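Local coordinates for polyhedrin (Operophtera brumata cypovirus 19, PDB 5A99), which forms the crystalline lattice of the polyhedra, the microcrystalline occlusion bodies in which this insect cypovirus is embedded, at residues His16-Ala19 with Leu20-Leu23; Leu209-Leu212 with Asn213-Pro216. All coordinates share one frame; numbering follows the deposited sequence.

Contact 1 (His16-Ala19 with Leu20-Leu23); sequences HDRA and LEIL
The N-terminal helix 10-25 of polyhedrin carries an i to i+3 salt bridge between R18 and E21 on its surface. R18 NH1 donates to E21 OE1 over 2.9 Å, with an N-H...O angle of 153°. The acceptor lies at the edge of the guanidinium, in its plane. The carboxylate plane stands 89° from that of the guanidinium, and NH1 meets OE1 from above it. The pairing is therefore single, not the side-by-side fork of two parallel groups. R18 reaches E21 because its CG is anti to the backbone N (chi1 178°) and its chain then bends at chi2.

I22, four residues on from R18, meets the same guanidinium. Its CD1 lies over one face of the guanidinium, offset toward the rim, 3.6 Å from R18 NH2. I22 CG1 also packs 3.5 Å from R18 O. The guanidinium is thus met at an edge by a charge and over a face by a methyl group.

Beneath these side chains runs the regular i to i+4 bonding of an alpha helix. L20 N binds H16 O at 2.9 Å, E21 N binds D17 O at 2.7 Å, and I22 N binds R18 O. L23 N binds A19 O, which also takes a weak bond from I22 N. L20 and L23 drape their carbon atoms beside the H16 and A19 carbonyl oxygens.

Both charged ends have further partners. E21 OE2 pairs with R25 of the same helix. R18 NH2 makes a salt bridge to E142 of the second subunit, on which I22 also packs.

Contact 2 (Leu209-Leu212 with Asn213-Pro216); sequences LIRL and NDSP
R211 and D214 meet across the loop that follows helix 205-210, by charge and by backbone. The salt bridge runs from R211 NH1 to D214 OD2 at 2.6 Å, a short distance. The N-H...O angle is 132°, so the bond is clearly bent. NH1 approaches OD2 nearly in line with its C-O bond, and the acceptor is tilted somewhat from the guanidinium plane. The guanidinium and carboxylate planes are 30° apart. The R211 chain bends at chi2 (-58°), which also brings its CD to 3.5 Å from D214 OD2.

Other hydrogen bonds fix the aspartate. S215 OG donates to D214 OD1 at 2.6 Å, on the anti side of the carboxylate. Y32 OH also binds OD1, and R127 of the second subunit adds a salt bridge there. The two oxygens thus have separate tasks: OD2 takes R211, while OD1 is shared among S215, Y32 and R127. So many donors would probably favour the charged form of this buried acid. R211 NH1 also reaches the backbone oxygen of S145 of the second subunit, and the guanidinium makes a cation-pi contact with W125 of that chain. N213 ND2 bonds the backbone oxygen of S58 of the second subunit.

Backbone bonds are few within the turn. D214 N makes a weak bond to R211 O at 3.1 Å, and R211 O also accepts from N53 ND2. L212 N binds L209 O at 3.1 Å, at the end of the helix.

The apolar contact is between subunits: L212 packs on L212 of the second and of the third subunit.

The backbone from R211 to D214 is a type I beta turn leading out of the helix, with its first and last side chains joined by the salt bridge.

How the contacts relate
Contact 1 comes first along the chain, in helix 10-25. Contact 2 follows much later, between helix 205-210 and strand 218-222. Their centres are 27 Å apart and their nearest atoms about 17 Å, so they do not touch. Contact 1 sits on the surface, 26 Å from the centre of the chain. Contact 2 is partly buried, 17 Å from that centre, and leads into strand 218-222, at one end of the antiparallel sheet within this chain. Both touch the second subunit, and contact 2 also meets the third. The N-terminal helix and the helix-to-strand loop thus contribute separate patches to the three-chain assembly.

Contact 1 (His16-Ala19 with Leu20-Leu23)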
ATOM      1  N   HIS A  16      15.825   7.060 -37.974  1.00 15.07           N
ATOM      2  CA  HIS A  16      14.471   6.554 -38.188  1.00 22.02           C
ATOM      3  C   HIS A  16      14.171   5.398 -37.239  1.00 14.93           C
ATOM      4  O   HIS A  16      13.112   5.360 -36.624  1.00 12.04           O
ATOM      5  CB  HIS A  16      14.293   6.072 -39.625  1.00 24.24           C
ATOM      6  CG  HIS A  16      13.724   7.103 -40.544  1.00 31.66           C
ATOM      7  ND1 HIS A  16      14.464   8.163 -41.023  1.00 44.37           N
ATOM      8  CD2 HIS A  16      12.487   7.232 -41.079  1.00 41.43           C
ATOM      9  CE1 HIS A  16      13.706   8.903 -41.813  1.00 34.63           C
ATOM     10  NE2 HIS A  16      12.503   8.360 -41.864  1.00 48.28           N
ATOM     11  N   ASP A  17      15.114   4.460 -37.146  1.00 16.08           N
ATOM     12  CA  ASP A  17      14.977   3.276 -36.299  1.00 15.45           C
ATOM     13  C   ASP A  17      14.824   3.677 -34.838  1.00 12.69           C
ATOM     14  O   ASP A  17      14.036   3.076 -34.098  1.00  9.77           O
ATOM     15  CB  ASP A  17      16.188   2.346 -36.464  1.00 15.93           C
ATOM     16  CG  ASP A  17      16.170   1.582 -37.784  1.00 24.04           C
ATOM     17  OD1 ASP A  17      15.259   1.804 -38.604  1.00 18.60           O
ATOM     18  OD2 ASP A  17      17.078   0.749 -37.997  1.00 33.61           O
ATOM     19  N   ARG A  18      15.568   4.707 -34.434  1.00 12.62           N
ATOM     20  CA  ARG A  18      15.505   5.217 -33.068  1.00 14.94           C
ATOM     21  C   ARG A  18      14.172   5.903 -32.783  1.00 12.95           C
ATOM     22  O   ARG A  18      13.607   5.749 -31.693  1.00 11.22           O
ATOM     23  CB  ARG A  18      16.645   6.198 -32.811  1.00 17.43           C
ATOM     24  CG  ARG A  18      16.624   6.822 -31.409  1.00 12.47           C
ATOM     25  CD  ARG A  18      16.700   5.760 -30.322  1.00 15.11           C
ATOM     26  NE  ARG A  18      16.698   6.339 -28.980  1.00 12.93           N
ATOM     27  CZ  ARG A  18      16.760   5.631 -27.857  1.00 14.51           C
ATOM     28  NH1 ARG A  18      16.820   4.306 -27.899  1.00 17.88           N
ATOM     29  NH2 ARG A  18      16.753   6.250 -26.688  1.00 14.59           N
ATOM     30  N   ALA A  19      13.695   6.682 -33.751  1.00 11.79           N
ATOM     31  CA  ALA A  19      12.418   7.369 -33.622  1.00 11.86           C
ATOM     32  C   ALA A  19      11.320   6.325 -33.462  1.00 12.40           C
ATOM     33  O   ALA A  19      10.478   6.439 -32.577  1.00 11.01           O
ATOM     34  CB  ALA A  19      12.153   8.277 -34.841  1.00 14.71           C
ATOM     35  N   LEU A  20      11.346   5.296 -34.308  1.00 11.53           N
ATOM     36  CA  LEU A  20      10.398   4.197 -34.187  1.00 14.85           C
ATOM     37  C   LEU A  20      10.595   3.423 -32.891  1.00 11.77           C
ATOM     38  O   LEU A  20       9.622   3.015 -32.265  1.00 11.67           O
ATOM     39  CB  LEU A  20      10.521   3.230 -35.358  1.00 12.90           C
ATOM     40  CG  LEU A  20       9.999   3.693 -36.718  1.00 13.80           C
ATOM     41  CD1 LEU A  20      10.358   2.653 -37.781  1.00 26.94           C
ATOM     42  CD2 LEU A  20       8.502   3.924 -36.680  1.00 21.58           C
ATOM     43  N   GLU A  21      11.850   3.188 -32.514  1.00 11.96           N
ATOM     44  CA  GLU A  21      12.138   2.535 -31.245  1.00 11.31           C
ATOM     45  C   GLU A  21      11.420   3.207 -30.061  1.00 12.53           C
ATOM     46  O   GLU A  21      10.870   2.534 -29.175  1.00 12.80           O
ATOM     47  CB  GLU A  21      13.637   2.519 -30.991  1.00 14.66           C
ATOM     48  CG  GLU A  21      13.974   1.909 -29.651  1.00 15.76           C
ATOM     49  CD  GLU A  21      15.446   1.611 -29.497  1.00 13.70           C
ATOM     50  OE1 GLU A  21      16.280   2.420 -29.968  1.00 17.58           O
ATOM     51  OE2 GLU A  21      15.760   0.557 -28.909  1.00 15.60           O
ATOM     52  N   ILE A  22      11.412   4.534 -30.045  1.00 13.31           N
ATOM     53  CA  ILE A  22      10.829   5.272 -28.926  1.00 13.04           C
ATOM     54  C   ILE A  22       9.304   5.355 -29.048  1.00 10.73           C
ATOM     55  O   ILE A  22       8.582   5.133 -28.073  1.00 14.12           O
ATOM     56  CB  ILE A  22      11.442   6.690 -28.810  1.00 15.43           C
ATOM     57  CG1 ILE A  22      12.915   6.602 -28.385  1.00 15.92           C
ATOM     58  CG2 ILE A  22      10.664   7.549 -27.819  1.00 16.80           C
ATOM     59  CD1 ILE A  22      13.163   6.003 -26.990  1.00 15.75           C
ATOM     60  N   LEU A  23       8.820   5.669 -30.245  1.00 13.31           N
ATOM     61  CA  LEU A  23       7.383   5.700 -30.517  1.00 14.46           C
ATOM     62  C   LEU A  23       6.728   4.357 -30.226  1.00 18.78           C
ATOM     63  O   LEU A  23       5.583   4.302 -29.773  1.00 16.32           O
ATOM     64  CB  LEU A  23       7.130   6.059 -31.981  1.00 18.26           C
ATOM     65  CG  LEU A  23       6.762   7.511 -32.303  1.00 25.82           C
ATOM     66  CD1 LEU A  23       7.617   8.500 -31.547  1.00 28.49           C
ATOM     67  CD2 LEU A  23       6.899   7.746 -33.789  1.00 24.39           C
TER

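Contact 2 (Leu209-Leu212 with Asn213-Pro216)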
ATOM      1  N   LEU A 209       3.077  -9.971 -10.184  1.00  7.56           N
ATOM      2  CA  LEU A 209       3.113  -9.864  -8.728  1.00 10.43           C
ATOM      3  C   LEU A 209       4.431  -9.310  -8.182  1.00 10.99           C
ATOM      4  O   LEU A 209       4.421  -8.446  -7.308  1.00 12.67           O
ATOM      5  CB  LEU A 209       2.801 -11.223  -8.082  1.00  8.77           C
ATOM      6  CG  LEU A 209       1.387 -11.740  -8.370  1.00 11.20           C
ATOM      7  CD1 LEU A 209       1.177 -13.131  -7.796  1.00 11.17           C
ATOM      8  CD2 LEU A 209       0.325 -10.774  -7.821  1.00 11.11           C
ATOM      9  N   ILE A 210       5.563  -9.780  -8.706  1.00  7.96           N
ATOM     10  CA  ILE A 210       6.862  -9.340  -8.194  1.00  9.31           C
ATOM     11  C   ILE A 210       7.097  -7.851  -8.458  1.00 12.52           C
ATOM     12  O   ILE A 210       7.885  -7.217  -7.748  1.00  8.83           O
ATOM     13  CB  ILE A 210       8.035 -10.178  -8.777  1.00  8.73           C
ATOM     14  CG1 ILE A 210       9.230 -10.193  -7.822  1.00  8.45           C
ATOM     15  CG2 ILE A 210       8.461  -9.656 -10.152  1.00  8.42           C
ATOM     16  CD1 ILE A 210       8.940 -10.762  -6.444  1.00 12.20           C
ATOM     17  N   ARG A 211       6.409  -7.307  -9.469  1.00 11.55           N
ATOM     18  CA  ARG A 211       6.497  -5.883  -9.806  1.00 11.18           C
ATOM     19  C   ARG A 211       5.205  -5.122  -9.538  1.00 10.44           C
ATOM     20  O   ARG A 211       4.966  -4.059 -10.134  1.00 10.53           O
ATOM     21  CB  ARG A 211       6.856  -5.707 -11.276  1.00  7.65           C
ATOM     22  CG  ARG A 211       8.251  -6.159 -11.614  1.00  8.32           C
ATOM     23  CD  ARG A 211       9.308  -5.425 -10.792  1.00 11.83           C
ATOM     24  NE  ARG A 211      10.628  -5.694 -11.345  1.00  9.85           N
ATOM     25  CZ  ARG A 211      11.178  -4.978 -12.317  1.00 10.87           C
ATOM     26  NH1 ARG A 211      10.534  -3.939 -12.825  1.00 14.27           N
ATOM     27  NH2 ARG A 211      12.369  -5.300 -12.788  1.00  9.08           N
ATOM     28  N   LEU A 212       4.368  -5.661  -8.660  1.00 11.01           N
ATOM     29  CA  LEU A 212       3.067  -5.059  -8.386  1.00 12.31           C
ATOM     30  C   LEU A 212       3.257  -3.667  -7.773  1.00 10.73           C
ATOM     31  O   LEU A 212       2.507  -2.724  -8.058  1.00 12.21           O
ATOM     32  CB  LEU A 212       2.263  -5.969  -7.449  1.00 11.81           C
ATOM     33  CG  LEU A 212       0.741  -5.883  -7.539  1.00 15.10           C
ATOM     34  CD1 LEU A 212       0.285  -6.141  -8.966  1.00 18.41           C
ATOM     35  CD2 LEU A 212       0.077  -6.859  -6.567  1.00 15.25           C
ATOM     36  N   ASN A 213       4.271  -3.550  -6.924  1.00 10.68           N
ATOM     37  CA  ASN A 213       4.675  -2.268  -6.351  1.00 11.04           C
ATOM     38  C   ASN A 213       6.016  -1.821  -6.928  1.00 10.34           C
ATOM     39  O   ASN A 213       6.905  -1.367  -6.207  1.00 10.00           O
ATOM     40  CB  ASN A 213       4.785  -2.391  -4.838  1.00 12.78           C
ATOM     41  CG  ASN A 213       3.488  -2.828  -4.200  1.00 13.68           C
ATOM     42  OD1 ASN A 213       2.419  -2.291  -4.507  1.00 16.47           O
ATOM     43  ND2 ASN A 213       3.569  -3.809  -3.308  1.00 18.20           N
ATOM     44  N   ASP A 214       6.136  -1.966  -8.240  1.00  9.31           N
ATOM     45  CA  ASP A 214       7.335  -1.610  -8.989  1.00 12.65           C
ATOM     46  C   ASP A 214       7.871  -0.216  -8.652  1.00 13.29           C
ATOM     47  O   ASP A 214       9.065  -0.030  -8.448  1.00 16.10           O
ATOM     48  CB  ASP A 214       7.007  -1.687 -10.484  1.00 13.69           C
ATOM     49  CG  ASP A 214       8.155  -1.256 -11.348  1.00 13.63           C
ATOM     50  OD1 ASP A 214       8.270  -0.038 -11.580  1.00 14.20           O
ATOM     51  OD2 ASP A 214       8.945  -2.128 -11.770  1.00 15.92           O
ATOM     52  N   SER A 215       6.977   0.758  -8.585  1.00 12.07           N
ATOM     53  CA  SER A 215       7.370   2.143  -8.400  1.00 14.22           C
ATOM     54  C   SER A 215       6.468   2.784  -7.381  1.00  9.80           C
ATOM     55  O   SER A 215       5.268   2.512  -7.367  1.00 10.18           O
ATOM     56  CB  SER A 215       7.237   2.919  -9.713  1.00 12.40           C
ATOM     57  OG  SER A 215       8.096   2.409 -10.709  1.00 13.63           O
ATOM     58  N   PRO A 216       7.030   3.646  -6.519  1.00 11.31           N
ATOM     59  CA  PRO A 216       6.120   4.299  -5.578  1.00 13.60           C
ATOM     60  C   PRO A 216       5.320   5.360  -6.313  1.00 16.16           C
ATOM     61  O   PRO A 216       5.766   5.812  -7.374  1.00 17.15           O
ATOM     62  CB  PRO A 216       7.070   4.933  -4.562  1.00 17.69           C
ATOM     63  CG  PRO A 216       8.280   5.259  -5.353  1.00 14.49           C
ATOM     64  CD  PRO A 216       8.404   4.161  -6.402  1.00 12.10           C
TER